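Local coordinates for Mlr6093 protein (Mesorhizobium loti, PDB 2QJ8), which probably acts as a zinc-dependent hydrolase of the succinylglutamate desuccinylase/aspartoacylase family, cleaving linear amide or ester bonds, at residues V137-S142 with F202-F207; P151-H156 with K172-P177. All blocks are in the same frame, centred on the assembly; numbering follows the deposited sequence. Where two conformers were deposited one is given.

How the interactions relate
Both contacts lie within the succinylglutamate desuccinylase/aspartoacylase catalytic domain, their centres about 10 Å apart. Interaction 1 pairs strand 136-144 with strand 201-208 close to the centre of the chain. Interaction 2 falls between these strands in sequence: it sets strand 152-155 against the loop that joins helix 161-172 to strand 178-182. The two meet because strand 152-155 is the antiparallel neighbour of strand 201-208, with E206 N 3.0 Å from S152 O in a probable hydrogen bond, and because I153 packs on I203. The sheet thus runs from the central parallel pair through strand 152-155 to the place where the loop after helix 161-172 packs against it.

Interaction 1 of 2, residues V137-S142 with F202-F207; sequences VLDLHS and FICTEF
H141 and E206, paired across two parallel strands, are joined by a side-chain bond: H141 ND1 donates to E206 OE1 at 2.8 Å. The oxygen lies at the ring edge, in its plane, whereas the carboxylate is turned 79° from the ring and accepts on its syn side. E206 doubles back at its CB-CG bond (chi2 -62°), which lays the acid alongside the imidazole. In one of its two conformers C204 fills the hollow before the histidine, its SG oblique to the ring, a contact that is therefore tentative. Further back on this face, the F202 ring leans across to V137 and D139, CE1 reaching D139 CB at 3.9 Å; F191, L194 and V195 of helix 190-197 pack on F202, and T51 binds D139 OD1.

On the other face the bumps are mostly apolar. L138 CD1 fits against T205 CG2 at 3.6 Å, the two side chains crossing at about a right angle, while L140 CD2 sits beside T205 OG1. The F207 ring takes L140 CB near CE1, at 3.7 Å, and stacks with Y220. Between the faces runs an unbroken parallel ladder, from I203 N to V137 O through to F207 N to H141 O. Beyond it, a water donates to F207 O and lies doubtfully close to S142 OG.

A leucine in place of H141, with no ND1 to offer, would probably leave the E206 carboxylate without its mate and freer to turn. The nearly straight bond (172° at the hydrogen) fixes the imidazole's rotation, so the acid sets the direction in which NE2 points.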
loop_
_atom_site.group_PDB
_atom_site.type_symbol
_atom_site.label_atom_id
_atom_site.label_comp_id
_atom_site.label_asym_id
_atom_site.label_seq_id
_atom_site.Cartn_x
_atom_site.Cartn_y
_atom_site.Cartn_z
ATOM N N VAL A 137 25.670 -6.616 7.245
ATOM C CA VAL A 137 24.311 -7.048 7.065
ATOM C C VAL A 137 23.592 -5.968 6.268
ATOM O O VAL A 137 23.692 -4.779 6.596
ATOM C CB VAL A 137 23.544 -7.305 8.377
ATOM C CG1 VAL A 137 22.114 -7.686 8.029
ATOM C CG2 VAL A 137 24.207 -8.392 9.217
ATOM N N LEU A 138 22.899 -6.395 5.220
ATOM C CA LEU A 138 22.064 -5.547 4.381
ATOM C C LEU A 138 20.608 -5.963 4.605
ATOM O O LEU A 138 20.222 -7.068 4.203
ATOM C CB LEU A 138 22.444 -5.680 2.900
ATOM C CG LEU A 138 21.542 -4.999 1.841
ATOM C CD1 LEU A 138 21.402 -3.469 2.058
ATOM C CD2 LEU A 138 22.086 -5.307 0.474
ATOM N N ASP A 139 19.807 -5.097 5.234
ATOM C CA ASP A 139 18.370 -5.368 5.446
ATOM C C ASP A 139 17.546 -4.576 4.431
ATOM O O ASP A 139 17.710 -3.365 4.308
ATOM C CB ASP A 139 17.969 -5.040 6.881
ATOM C CG ASP A 139 16.489 -5.402 7.210
ATOM O OD1 ASP A 139 15.991 -6.517 6.905
ATOM O OD2 ASP A 139 15.829 -4.547 7.832
ATOM N N LEU A 140 16.678 -5.285 3.693
ATOM C CA LEU A 140 15.772 -4.714 2.698
ATOM C C LEU A 140 14.492 -4.457 3.511
ATOM O O LEU A 140 13.644 -5.337 3.683
ATOM C CB LEU A 140 15.607 -5.665 1.518
ATOM C CG LEU A 140 16.941 -6.186 0.932
ATOM C CD1 LEU A 140 16.693 -7.184 -0.185
ATOM C CD2 LEU A 140 17.893 -5.060 0.446
ATOM N N HIS A 141 14.399 -3.225 4.023
ATOM C CA HIS A 141 13.466 -2.853 5.108
ATOM C C HIS A 141 12.150 -2.183 4.687
ATOM O O HIS A 141 12.091 -1.398 3.728
ATOM C CB HIS A 141 14.228 -1.964 6.084
ATOM C CG HIS A 141 13.456 -1.565 7.299
ATOM N ND1 HIS A 141 12.905 -0.309 7.447
ATOM C CD2 HIS A 141 13.135 -2.257 8.422
ATOM C CE1 HIS A 141 12.272 -0.246 8.608
ATOM N NE2 HIS A 141 12.396 -1.414 9.220
ATOM N N SER A 142 11.089 -2.549 5.398
ATOM C CA SER A 142 9.787 -2.013 5.125
ATOM C C SER A 142 9.637 -0.730 5.884
ATOM O O SER A 142 9.594 -0.756 7.094
ATOM C CB SER A 142 8.707 -2.972 5.591
ATOM O OG SER A 142 7.432 -2.402 5.340
ATOM N N PHE A 202 25.979 -2.244 9.350
ATOM C CA PHE A 202 24.575 -2.564 9.180
ATOM C C PHE A 202 23.965 -1.507 8.267
ATOM O O PHE A 202 23.996 -0.319 8.612
ATOM C CB PHE A 202 23.889 -2.590 10.535
ATOM C CG PHE A 202 22.417 -2.920 10.489
ATOM C CD1 PHE A 202 21.927 -3.977 9.700
ATOM C CD2 PHE A 202 21.521 -2.230 11.298
ATOM C CE1 PHE A 202 20.584 -4.306 9.675
ATOM C CE2 PHE A 202 20.154 -2.561 11.292
ATOM C CZ PHE A 202 19.686 -3.601 10.468
ATOM N N ILE A 203 23.431 -1.950 7.124
ATOM C CA ILE A 203 22.843 -1.084 6.091
ATOM C C ILE A 203 21.367 -1.440 5.876
ATOM O O ILE A 203 21.012 -2.597 5.711
ATOM C CB ILE A 203 23.703 -1.119 4.796
ATOM C CG1 ILE A 203 25.050 -0.442 5.080
ATOM C CG2 ILE A 203 23.056 -0.385 3.678
ATOM C CD1 ILE A 203 25.995 -0.530 3.944
ATOM N N CYS A 204 20.515 -0.411 5.953
ATOM C CA CYS A 204 19.084 -0.554 5.835
ATOM C C CYS A 204 18.571 0.253 4.637
ATOM O O CYS A 204 18.613 1.481 4.672
ATOM C CB CYS A 204 18.487 -0.060 7.150
ATOM S SG CYS A 204 16.796 -0.441 7.385
ATOM N N THR A 205 18.116 -0.440 3.593
ATOM C CA THR A 205 17.568 0.204 2.396
ATOM C C THR A 205 16.066 0.307 2.654
ATOM O O THR A 205 15.476 -0.629 3.161
ATOM C CB THR A 205 17.854 -0.583 1.141
ATOM O OG1 THR A 205 17.253 -1.856 1.272
ATOM C CG2 THR A 205 19.365 -0.765 0.950
ATOM N N GLU A 206 15.457 1.431 2.301
ATOM C CA GLU A 206 14.053 1.682 2.648
ATOM C C GLU A 206 13.077 1.519 1.514
ATOM O O GLU A 206 13.234 2.147 0.467
ATOM C CB GLU A 206 13.890 3.074 3.237
ATOM C CG GLU A 206 14.647 3.317 4.531
ATOM C CD GLU A 206 14.237 2.439 5.714
ATOM O OE1 GLU A 206 13.095 1.947 5.775
ATOM O OE2 GLU A 206 15.079 2.265 6.624
ATOM N N PHE A 207 12.058 0.691 1.779
ATOM C CA PHE A 207 10.963 0.366 0.856
ATOM C C PHE A 207 9.649 0.838 1.477
ATOM O O PHE A 207 9.321 0.435 2.601
ATOM C CB PHE A 207 10.884 -1.153 0.600
ATOM C CG PHE A 207 12.082 -1.730 -0.146
ATOM C CD1 PHE A 207 13.252 -2.062 0.524
ATOM C CD2 PHE A 207 12.028 -1.961 -1.523
ATOM C CE1 PHE A 207 14.334 -2.596 -0.162
ATOM C CE2 PHE A 207 13.120 -2.511 -2.203
ATOM C CZ PHE A 207 14.283 -2.804 -1.510
HETATM O O HOH W 1 6.676 -0.861 3.457
#

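Interaction 2 of 2, residues P151-H156 with K172-P177; sequences PSIISH and KAFKLP
I153 lays its CD1 methyl over one face of the F174 ring, 3.8 Å from the ring centroid in a CH-pi contact. The methyl stands only 20° off the ring normal but is displaced toward the rim, so that F174 CG is its nearest atom. With CG1 trans to the carbonyl carbon (chi1 -75°) and the chain extended beyond it, the isoleucine projects its end toward the ring. The same side chain serves a second partner nearer its root: I153 CG1 meets L176 CD1 at 3.7 Å, the two side chains crossing at about a right angle.

L176 also lies over the backbone at the start of the strand, its CD1 3.5 Å from S152 O and its CB against P151 O. Next to it P177 closes on P151. The pyrrolidine rings approach through P151 CD and P177 CG, 4.0 Å apart, while P177 CD comes to 3.3 Å from P151 O. The contact across the segments is therefore made by apolar groups, some of them resting on backbone carbonyls.

The loop owes its shape to a type I turn from K172 to K175, closed by K175 N bonding to K172 O at 3.0 Å. K175 then leaves helical geometry with positive phi, bringing L176 and P177 round to the strand. Further out, I203 of strand 201-208 also packs on F174, and N226 of helix 218-230 donates to F174 O. Backbone bonds join I153 to V178 and L180, just beyond the loop. Strands 152-155 and 178-182 run parallel with helix 161-172 between them in sequence, and this loop makes the return from helix to sheet: a beta-alpha-beta crossover, as in the alpha/beta zinc-peptidase fold of the M14-like family.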
loop_
_atom_site.group_PDB
_atom_site.type_symbol
_atom_site.label_atom_id
_atom_site.label_comp_id
_atom_site.label_asym_id
_atom_site.label_seq_id
_atom_site.Cartn_x
_atom_site.Cartn_y
_atom_site.Cartn_z
ATOM N N PRO A 151 13.609 6.114 -2.465
ATOM C CA PRO A 151 14.512 4.941 -2.450
ATOM C C PRO A 151 15.802 5.450 -1.829
ATOM O O PRO A 151 16.408 6.391 -2.335
ATOM C CB PRO A 151 14.676 4.571 -3.926
ATOM C CG PRO A 151 13.573 5.309 -4.641
ATOM C CD PRO A 151 13.352 6.566 -3.840
ATOM N N SER A 152 16.183 4.840 -0.713
ATOM C CA SER A 152 17.214 5.409 0.143
ATOM C C SER A 152 17.828 4.448 1.134
ATOM O O SER A 152 17.463 3.295 1.193
ATOM C CB SER A 152 16.525 6.532 0.976
ATOM O OG SER A 152 15.420 6.041 1.720
ATOM N N ILE A 153 18.830 4.957 1.846
ATOM C CA ILE A 153 19.403 4.334 3.002
ATOM C C ILE A 153 19.268 5.369 4.107
ATOM O O ILE A 153 19.581 6.530 3.866
ATOM C CB ILE A 153 20.888 3.983 2.793
ATOM C CG1 ILE A 153 21.005 2.747 1.886
ATOM C CG2 ILE A 153 21.552 3.704 4.105
ATOM C CD1 ILE A 153 22.348 2.534 1.329
ATOM N N ILE A 154 18.764 4.958 5.274
ATOM C CA ILE A 154 18.671 5.816 6.457
ATOM C C ILE A 154 19.802 5.384 7.377
ATOM O O ILE A 154 19.879 4.211 7.745
ATOM C CB ILE A 154 17.334 5.682 7.239
ATOM C CG1 ILE A 154 16.144 6.063 6.357
ATOM C CG2 ILE A 154 17.349 6.558 8.541
ATOM C CD1 ILE A 154 14.813 5.900 7.055
ATOM N N SER A 155 20.681 6.330 7.689
ATOM C CA SER A 155 21.858 6.176 8.518
ATOM C C SER A 155 21.570 6.818 9.866
ATOM O O SER A 155 21.280 8.014 9.927
ATOM C CB SER A 155 23.061 6.930 7.902
ATOM O OG SER A 155 23.482 6.387 6.661
ATOM N N HIS A 156 21.633 6.033 10.931
ATOM C CA HIS A 156 21.420 6.530 12.280
ATOM C C HIS A 156 22.782 6.973 12.891
ATOM O O HIS A 156 23.725 6.170 12.913
ATOM C CB HIS A 156 20.765 5.430 13.123
ATOM C CG HIS A 156 20.305 5.904 14.461
ATOM N ND1 HIS A 156 21.176 6.322 15.444
ATOM C CD2 HIS A 156 19.064 6.020 14.983
ATOM C CE1 HIS A 156 20.490 6.676 16.513
ATOM N NE2 HIS A 156 19.208 6.496 16.260
ATOM N N LYS A 172 26.497 5.588 0.969
ATOM C CA LYS A 172 26.540 6.565 -0.116
ATOM C C LYS A 172 26.967 5.966 -1.460
ATOM O O LYS A 172 26.471 6.399 -2.501
ATOM C CB LYS A 172 27.466 7.739 0.249
ATOM C CG LYS A 172 26.885 8.673 1.317
ATOM C CD LYS A 172 27.907 9.754 1.721
ATOM C CE LYS A 172 27.326 10.723 2.751
ATOM N NZ LYS A 172 28.337 11.705 3.281
ATOM N N ALA A 173 27.874 4.977 -1.410
ATOM C CA ALA A 173 28.335 4.219 -2.577
ATOM C C ALA A 173 27.231 3.386 -3.288
ATOM O O ALA A 173 27.471 2.915 -4.388
ATOM C CB ALA A 173 29.533 3.298 -2.204
ATOM N N PHE A 174 26.057 3.202 -2.668
ATOM C CA PHE A 174 24.901 2.554 -3.315
ATOM C C PHE A 174 24.320 3.487 -4.391
ATOM O O PHE A 174 23.634 3.013 -5.292
ATOM C CB PHE A 174 23.771 2.214 -2.331
ATOM C CG PHE A 174 23.993 0.966 -1.506
ATOM C CD1 PHE A 174 25.085 0.842 -0.663
ATOM C CD2 PHE A 174 23.069 -0.046 -1.512
ATOM C CE1 PHE A 174 25.259 -0.274 0.120
ATOM C CE2 PHE A 174 23.253 -1.186 -0.722
ATOM C CZ PHE A 174 24.370 -1.292 0.076
ATOM N N LYS A 175 24.605 4.796 -4.299
ATOM C CA LYS A 175 24.114 5.802 -5.214
ATOM C C LYS A 175 22.578 5.847 -5.333
ATOM O O LYS A 175 22.043 6.046 -6.411
ATOM C CB LYS A 175 24.787 5.671 -6.588
ATOM C CG LYS A 175 26.288 5.501 -6.520
ATOM C CD LYS A 175 26.956 5.762 -7.861
ATOM C CE LYS A 175 28.434 5.351 -7.852
ATOM N NZ LYS A 175 29.181 5.700 -6.587
ATOM N N LEU A 176 21.869 5.623 -4.226
ATOM C CA LEU A 176 20.422 5.760 -4.212
ATOM C C LEU A 176 20.071 7.270 -4.215
ATOM O O LEU A 176 20.944 8.119 -3.921
ATOM C CB LEU A 176 19.827 5.086 -2.971
ATOM C CG LEU A 176 19.873 3.569 -2.967
ATOM C CD1 LEU A 176 19.598 3.013 -1.534
ATOM C CD2 LEU A 176 18.907 2.968 -3.999
ATOM N N PRO A 177 18.833 7.625 -4.621
ATOM C CA PRO A 177 18.366 9.017 -4.607
ATOM C C PRO A 177 18.665 9.820 -3.340
ATOM O O PRO A 177 19.071 10.977 -3.448
ATOM C CB PRO A 177 16.861 8.862 -4.797
ATOM C CG PRO A 177 16.753 7.715 -5.681
ATOM C CD PRO A 177 17.834 6.751 -5.271
#